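Side-chain contacts in putative type VI secretion protein (Escherichia coli, PDB 6SKI), which probably hydrolyses phospholipids as a toxic effector that the type VI secretion system loads onto its VgrG spike: residues N286-N291 and D530-S535; L324-S329 and Y485-A490. All blocks are in the same frame, centred on the assembly; numbering follows the deposited sequence.

Interaction 1: residues N286-N291 and D530-S535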
loop_
_atom_site.group_PDB
_atom_site.type_symbol
_atom_site.label_atom_id
_atom_site.label_comp_id
_atom_site.label_asym_id
_atom_site.label_seq_id
_atom_site.Cartn_x
_atom_site.Cartn_y
_atom_site.Cartn_z
ATOM N N ASN A 286 8.912 7.786 13.319
ATOM C CA ASN A 286 8.144 7.721 14.551
ATOM C C ASN A 286 7.010 6.723 14.417
ATOM O O ASN A 286 5.901 6.938 14.911
ATOM C CB ASN A 286 7.615 9.096 14.943
ATOM C CG ASN A 286 8.704 10.137 14.996
ATOM O OD1 ASN A 286 9.680 9.988 15.723
ATOM N ND2 ASN A 286 8.539 11.205 14.234
ATOM N N GLU A 287 7.276 5.610 13.745
ATOM C CA GLU A 287 6.368 4.475 13.710
ATOM C C GLU A 287 6.954 3.398 14.608
ATOM O O GLU A 287 8.101 2.983 14.414
ATOM C CB GLU A 287 6.176 3.958 12.288
ATOM C CG GLU A 287 5.377 2.672 12.201
ATOM C CD GLU A 287 3.966 2.820 12.724
ATOM O OE1 GLU A 287 3.426 3.943 12.689
ATOM O OE2 GLU A 287 3.389 1.811 13.171
ATOM N N TYR A 288 6.172 2.956 15.589
ATOM C CA TYR A 288 6.690 2.113 16.652
ATOM C C TYR A 288 5.829 0.893 16.926
ATOM O O TYR A 288 6.138 0.140 17.852
ATOM C CB TYR A 288 6.826 2.930 17.941
ATOM C CG TYR A 288 7.720 4.131 17.791
ATOM C CD1 TYR A 288 9.029 3.994 17.371
ATOM C CD2 TYR A 288 7.244 5.407 18.038
ATOM C CE1 TYR A 288 9.844 5.087 17.224
ATOM C CE2 TYR A 288 8.053 6.507 17.891
ATOM C CZ TYR A 288 9.352 6.340 17.482
ATOM O OH TYR A 288 10.170 7.432 17.333
ATOM N N ARG A 289 4.764 0.678 16.163
ATOM C CA ARG A 289 3.835 -0.400 16.438
ATOM C C ARG A 289 4.494 -1.755 16.208
ATOM O O ARG A 289 5.443 -1.899 15.433
ATOM C CB ARG A 289 2.597 -0.259 15.559
ATOM C CG ARG A 289 1.560 0.678 16.122
ATOM C CD ARG A 289 0.369 0.769 15.207
ATOM N NE ARG A 289 0.707 1.467 13.976
ATOM C CZ ARG A 289 -0.188 1.892 13.095
ATOM N NH1 ARG A 289 -1.477 1.689 13.313
ATOM N NH2 ARG A 289 0.206 2.520 11.998
ATOM N N TYR A 290 3.969 -2.763 16.902
ATOM C CA TYR A 290 4.493 -4.114 16.755
ATOM C C TYR A 290 4.030 -4.742 15.449
ATOM O O TYR A 290 4.808 -5.422 14.773
ATOM C CB TYR A 290 4.065 -4.969 17.951
ATOM C CG TYR A 290 4.411 -6.433 17.826
ATOM C CD1 TYR A 290 5.600 -6.929 18.332
ATOM C CD2 TYR A 290 3.544 -7.322 17.208
ATOM C CE1 TYR A 290 5.920 -8.262 18.220
ATOM C CE2 TYR A 290 3.857 -8.651 17.088
ATOM C CZ TYR A 290 5.044 -9.119 17.597
ATOM O OH TYR A 290 5.361 -10.452 17.484
ATOM N N ASN A 291 2.776 -4.515 15.076
ATOM C CA ASN A 291 2.217 -5.072 13.854
ATOM C C ASN A 291 2.665 -4.325 12.609
ATOM O O ASN A 291 2.309 -4.733 11.501
ATOM C CB ASN A 291 0.691 -5.067 13.928
ATOM C CG ASN A 291 0.144 -6.255 14.676
ATOM O OD1 ASN A 291 0.765 -7.312 14.723
ATOM N ND2 ASN A 291 -1.023 -6.087 15.278
ATOM N N ASP A 530 8.315 -3.659 21.563
ATOM C CA ASP A 530 8.932 -3.632 22.882
ATOM C C ASP A 530 10.069 -2.620 22.921
ATOM O O ASP A 530 10.886 -2.543 21.999
ATOM C CB ASP A 530 9.446 -5.019 23.262
ATOM C CG ASP A 530 9.271 -5.316 24.738
ATOM O OD1 ASP A 530 8.266 -5.960 25.101
ATOM O OD2 ASP A 530 10.135 -4.901 25.539
ATOM N N ARG A 531 10.099 -1.829 23.992
ATOM C CA ARG A 531 11.026 -0.730 24.251
ATOM C C ARG A 531 10.745 0.453 23.336
ATOM O O ARG A 531 11.558 1.381 23.294
ATOM C CB ARG A 531 12.503 -1.135 24.123
ATOM C CG ARG A 531 12.955 -2.145 25.162
ATOM C CD ARG A 531 14.377 -2.603 24.901
ATOM N NE ARG A 531 15.299 -1.477 24.800
ATOM C CZ ARG A 531 16.312 -1.419 23.941
ATOM N NH1 ARG A 531 16.534 -2.425 23.107
ATOM N NH2 ARG A 531 17.102 -0.355 23.916
ATOM N N TRP A 532 9.637 0.440 22.590
ATOM C CA TRP A 532 9.241 1.539 21.710
ATOM C C TRP A 532 10.257 1.739 20.589
ATOM O O TRP A 532 10.582 2.866 20.216
ATOM C CB TRP A 532 9.031 2.834 22.494
ATOM C CG TRP A 532 7.707 2.901 23.174
ATOM C CD1 TRP A 532 7.402 2.431 24.414
ATOM C CD2 TRP A 532 6.507 3.481 22.659
ATOM N NE1 TRP A 532 6.085 2.676 24.702
ATOM C CE2 TRP A 532 5.512 3.321 23.639
ATOM C CE3 TRP A 532 6.175 4.119 21.461
ATOM C CZ2 TRP A 532 4.211 3.773 23.461
ATOM C CZ3 TRP A 532 4.884 4.567 21.287
ATOM C CH2 TRP A 532 3.918 4.393 22.280
ATOM N N ILE A 533 10.758 0.631 20.052
ATOM C CA ILE A 533 11.700 0.632 18.942
ATOM C C ILE A 533 11.120 -0.252 17.854
ATOM O O ILE A 533 10.825 -1.427 18.099
ATOM C CB ILE A 533 13.091 0.132 19.360
ATOM C CG1 ILE A 533 13.655 0.995 20.485
ATOM C CG2 ILE A 533 14.032 0.127 18.173
ATOM C CD1 ILE A 533 14.592 0.253 21.398
ATOM N N ARG A 534 10.959 0.305 16.659
ATOM C CA ARG A 534 10.345 -0.434 15.570
ATOM C C ARG A 534 11.259 -1.556 15.092
ATOM O O ARG A 534 12.486 -1.433 15.089
ATOM C CB ARG A 534 10.027 0.508 14.414
ATOM C CG ARG A 534 9.126 -0.071 13.354
ATOM C CD ARG A 534 9.264 0.712 12.073
ATOM N NE ARG A 534 8.123 0.524 11.190
ATOM C CZ ARG A 534 7.879 1.278 10.127
ATOM N NH1 ARG A 534 8.700 2.270 9.822
ATOM N NH2 ARG A 534 6.820 1.041 9.370
ATOM N N SER A 535 10.642 -2.658 14.679
ATOM C CA SER A 535 11.378 -3.792 14.139
ATOM C C SER A 535 11.674 -3.542 12.668
ATOM O O SER A 535 10.757 -3.311 11.875
ATOM C CB SER A 535 10.581 -5.080 14.313
ATOM O OG SER A 535 10.938 -5.745 15.510
#

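Interaction 2: residues L324-S329 and Y485-A490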
loop_
_atom_site.group_PDB
_atom_site.type_symbol
_atom_site.label_atom_id
_atom_site.label_comp_id
_atom_site.label_asym_id
_atom_site.label_seq_id
_atom_site.Cartn_x
_atom_site.Cartn_y
_atom_site.Cartn_z
ATOM N N LEU A 324 -14.423 13.158 10.673
ATOM C CA LEU A 324 -13.571 12.030 11.022
ATOM C C LEU A 324 -12.207 12.505 11.505
ATOM O O LEU A 324 -11.199 11.817 11.326
ATOM C CB LEU A 324 -13.418 11.090 9.829
ATOM C CG LEU A 324 -14.577 10.138 9.546
ATOM C CD1 LEU A 324 -14.234 9.215 8.395
ATOM C CD2 LEU A 324 -14.920 9.335 10.786
ATOM N N GLN A 325 -12.176 13.686 12.115
ATOM C CA GLN A 325 -10.939 14.291 12.583
ATOM C C GLN A 325 -10.193 13.347 13.517
ATOM O O GLN A 325 -10.792 12.617 14.309
ATOM C CB GLN A 325 -11.251 15.601 13.300
ATOM C CG GLN A 325 -10.102 16.216 14.056
ATOM C CD GLN A 325 -10.560 17.328 14.969
ATOM O OE1 GLN A 325 -11.262 17.091 15.951
ATOM N NE2 GLN A 325 -10.197 18.556 14.630
ATOM N N GLU A 326 -8.867 13.371 13.420
ATOM C CA GLU A 326 -8.016 12.509 14.226
ATOM C C GLU A 326 -7.801 13.153 15.587
ATOM O O GLU A 326 -7.046 14.122 15.714
ATOM C CB GLU A 326 -6.689 12.242 13.525
ATOM C CG GLU A 326 -6.847 11.825 12.083
ATOM C CD GLU A 326 -7.074 10.337 11.950
ATOM O OE1 GLU A 326 -7.085 9.644 12.986
ATOM O OE2 GLU A 326 -7.232 9.855 10.813
ATOM N N ASN A 327 -8.469 12.612 16.599
ATOM C CA ASN A 327 -8.269 12.997 17.987
ATOM C C ASN A 327 -7.662 11.809 18.712
ATOM O O ASN A 327 -8.211 10.704 18.665
ATOM C CB ASN A 327 -9.584 13.404 18.647
ATOM C CG ASN A 327 -10.127 14.699 18.105
ATOM O OD1 ASN A 327 -9.390 15.663 17.918
ATOM N ND2 ASN A 327 -11.423 14.728 17.838
ATOM N N GLU A 328 -6.540 12.035 19.377
ATOM C CA GLU A 328 -5.781 10.973 20.017
ATOM C C GLU A 328 -6.106 10.946 21.502
ATOM O O GLU A 328 -5.731 11.859 22.242
ATOM C CB GLU A 328 -4.282 11.170 19.800
ATOM C CG GLU A 328 -3.841 10.963 18.367
ATOM C CD GLU A 328 -2.339 11.019 18.209
ATOM O OE1 GLU A 328 -1.694 11.802 18.933
ATOM O OE2 GLU A 328 -1.802 10.279 17.361
ATOM N N SER A 329 -6.803 9.902 21.929
ATOM C CA SER A 329 -6.998 9.588 23.341
ATOM C C SER A 329 -6.466 8.172 23.509
ATOM O O SER A 329 -7.182 7.200 23.255
ATOM C CB SER A 329 -8.463 9.704 23.740
ATOM O OG SER A 329 -8.984 10.973 23.389
ATOM N N TYR A 485 2.588 17.652 13.768
ATOM C CA TYR A 485 1.929 17.019 12.636
ATOM C C TYR A 485 2.088 15.507 12.593
ATOM O O TYR A 485 1.463 14.862 11.746
ATOM C CB TYR A 485 2.455 17.619 11.327
ATOM C CG TYR A 485 2.205 19.099 11.196
ATOM C CD1 TYR A 485 3.044 20.020 11.795
ATOM C CD2 TYR A 485 1.138 19.572 10.456
ATOM C CE1 TYR A 485 2.816 21.368 11.679
ATOM C CE2 TYR A 485 0.902 20.919 10.335
ATOM C CZ TYR A 485 1.745 21.813 10.944
ATOM O OH TYR A 485 1.517 23.161 10.820
ATOM N N THR A 486 2.900 14.921 13.465
ATOM C CA THR A 486 3.049 13.474 13.509
ATOM C C THR A 486 2.081 12.886 14.526
ATOM O O THR A 486 1.941 13.404 15.635
ATOM C CB THR A 486 4.485 13.069 13.840
ATOM O OG1 THR A 486 4.523 11.681 14.196
ATOM C CG2 THR A 486 5.021 13.876 14.974
ATOM N N HIS A 487 1.415 11.807 14.136
ATOM C CA HIS A 487 0.440 11.140 14.983
ATOM C C HIS A 487 1.128 10.058 15.798
ATOM O O HIS A 487 2.072 9.419 15.329
ATOM C CB HIS A 487 -0.679 10.516 14.150
ATOM C CG HIS A 487 -1.453 11.499 13.333
ATOM N ND1 HIS A 487 -2.822 11.625 13.422
ATOM C CD2 HIS A 487 -1.055 12.398 12.403
ATOM C CE1 HIS A 487 -3.232 12.558 12.584
ATOM N NE2 HIS A 487 -2.179 13.046 11.955
ATOM N N CYS A 488 0.661 9.866 17.026
ATOM C CA CYS A 488 1.094 8.740 17.842
ATOM C C CYS A 488 0.220 7.550 17.469
ATOM O O CYS A 488 -0.949 7.482 17.857
ATOM C CB CYS A 488 0.992 9.070 19.329
ATOM S SG CYS A 488 1.511 7.733 20.421
ATOM N N SER A 489 0.786 6.615 16.708
ATOM C CA SER A 489 0.026 5.489 16.189
ATOM C C SER A 489 0.125 4.250 17.062
ATOM O O SER A 489 -0.738 3.373 16.962
ATOM C CB SER A 489 0.496 5.142 14.772
ATOM O OG SER A 489 1.894 4.929 14.737
ATOM N N ALA A 490 1.144 4.162 17.910
ATOM C CA ALA A 490 1.282 3.057 18.844
ATOM C C ALA A 490 0.599 3.421 20.153
ATOM O O ALA A 490 0.920 4.442 20.767
ATOM C CB ALA A 490 2.755 2.731 19.083
#

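Interaction 1: residues N286-N291 and D530-S535
The guanidinium of Arg534 lies with one face against the aliphatic part of Glu287. Glu287 CG sits 3.4 Å above the guanidinium plane of Arg534, toward the rim rather than over the centre. The ring of Tyr288 has the backbone of Asn286 over one face and Arg534 N at its edge. The indole of Trp532 meets Tyr288 with its benzo edge, and CD2 of Tyr288 lies 3.8 Å from Trp532 CE3. These two side chains cross at about a right angle. Tyr288 CD1 also rests 3.4 Å from Trp532 O.

Glu287 and Arg534 carry opposite charges but do not pair with each other. Glu287 CG is anti to its backbone N (chi1 173°), and the bend at chi2 turns the carboxylate away. Its OE2 takes Arg289 NE at 2.8 Å through the syn lone pair, in a salt bridge whose hydrogen bond is nearly straight (171°). Its OE1 bonds to Ser489 OG. The extended chain of Arg534 passes along Glu287 O, with Arg534 CB 3.1 Å from that oxygen, and NH2 then forms a salt bridge with Asp245. Tyr288 OH bonds to Ala367 O.

Asp245 belongs to a possible Ser-His-Asp triad with Ser197 and His310. This would be consistent with the alpha/beta-hydrolase family, and Arg534 would be second shell to that site.

Interaction 2: residues L324-S329 and Y485-A490
Glu328 and His487 reach each other through similar first torsions. In Glu328 CG stands anti to the carbonyl carbon (chi1 -69°), and the chain then runs straight out beyond CG. This carries the carboxylate to the backbone of His487 and Cys488. In His487 the ring is also anti to the carbonyl carbon, which turns it toward Glu326.

The modelled 2.5 Å between Glu328 OE2 and Cys488 N is shorter than expected, and with 124° at the hydrogen the bond is weak and its detail doubtful. The same OE2 is 3.4 Å from His487 CB. Cys488 CB packs at 3.6 Å from Glu328 OE2. Glu328 OE1 forms a salt bridge with Arg409 of strand 398-409, which also bonds to Thr486 O and so links both segments.

Glu326 meets the imidazole with its aliphatic part. Its CB lies in the plane of the His487 ring, at the edge, 3.6 Å from His487 CE1. Glu326 CG is 3.7 Å from that same CE1 atom. The two side chains cross at about a right angle, and the carboxylate plane of Glu326 is turned 87° from the ring. Bending at chi2 takes its polar end elsewhere: OE2 bonds to Tyr95 OH and to Asn318 N. Tyr317 stacks on the His487 ring.

The contact joins the stretch leading into strand 328-341 to the loop after helix 476-483. Glu328 is buried, yet its carboxylate has an arginine on one oxygen. The arginine would be expected to favour the charged form, while the acceptor Cys488 O, 3.0 Å from Glu328 OE2, would oppose it; the balance is uncertain.

How the interactions relate
Interaction 2 is nested along the chain inside the loop closed by interaction 1, and their centres lie about 16 Å apart. They meet directly, with Arg289 CD 3.3 Å from Ser489 O and Trp532 CH2 3.4 Å from Ala490 O. Residues 485-490 thus touch both 286-291 and 324-329. Interaction 1 is partly buried and joins two loops by packing, with its polar ends turned to other partners. Interaction 2 is more deeply buried. It joins a loop to a chain stretch that runs into a strand of the antiparallel three-stranded sheet, and a carboxylate meets backbone there.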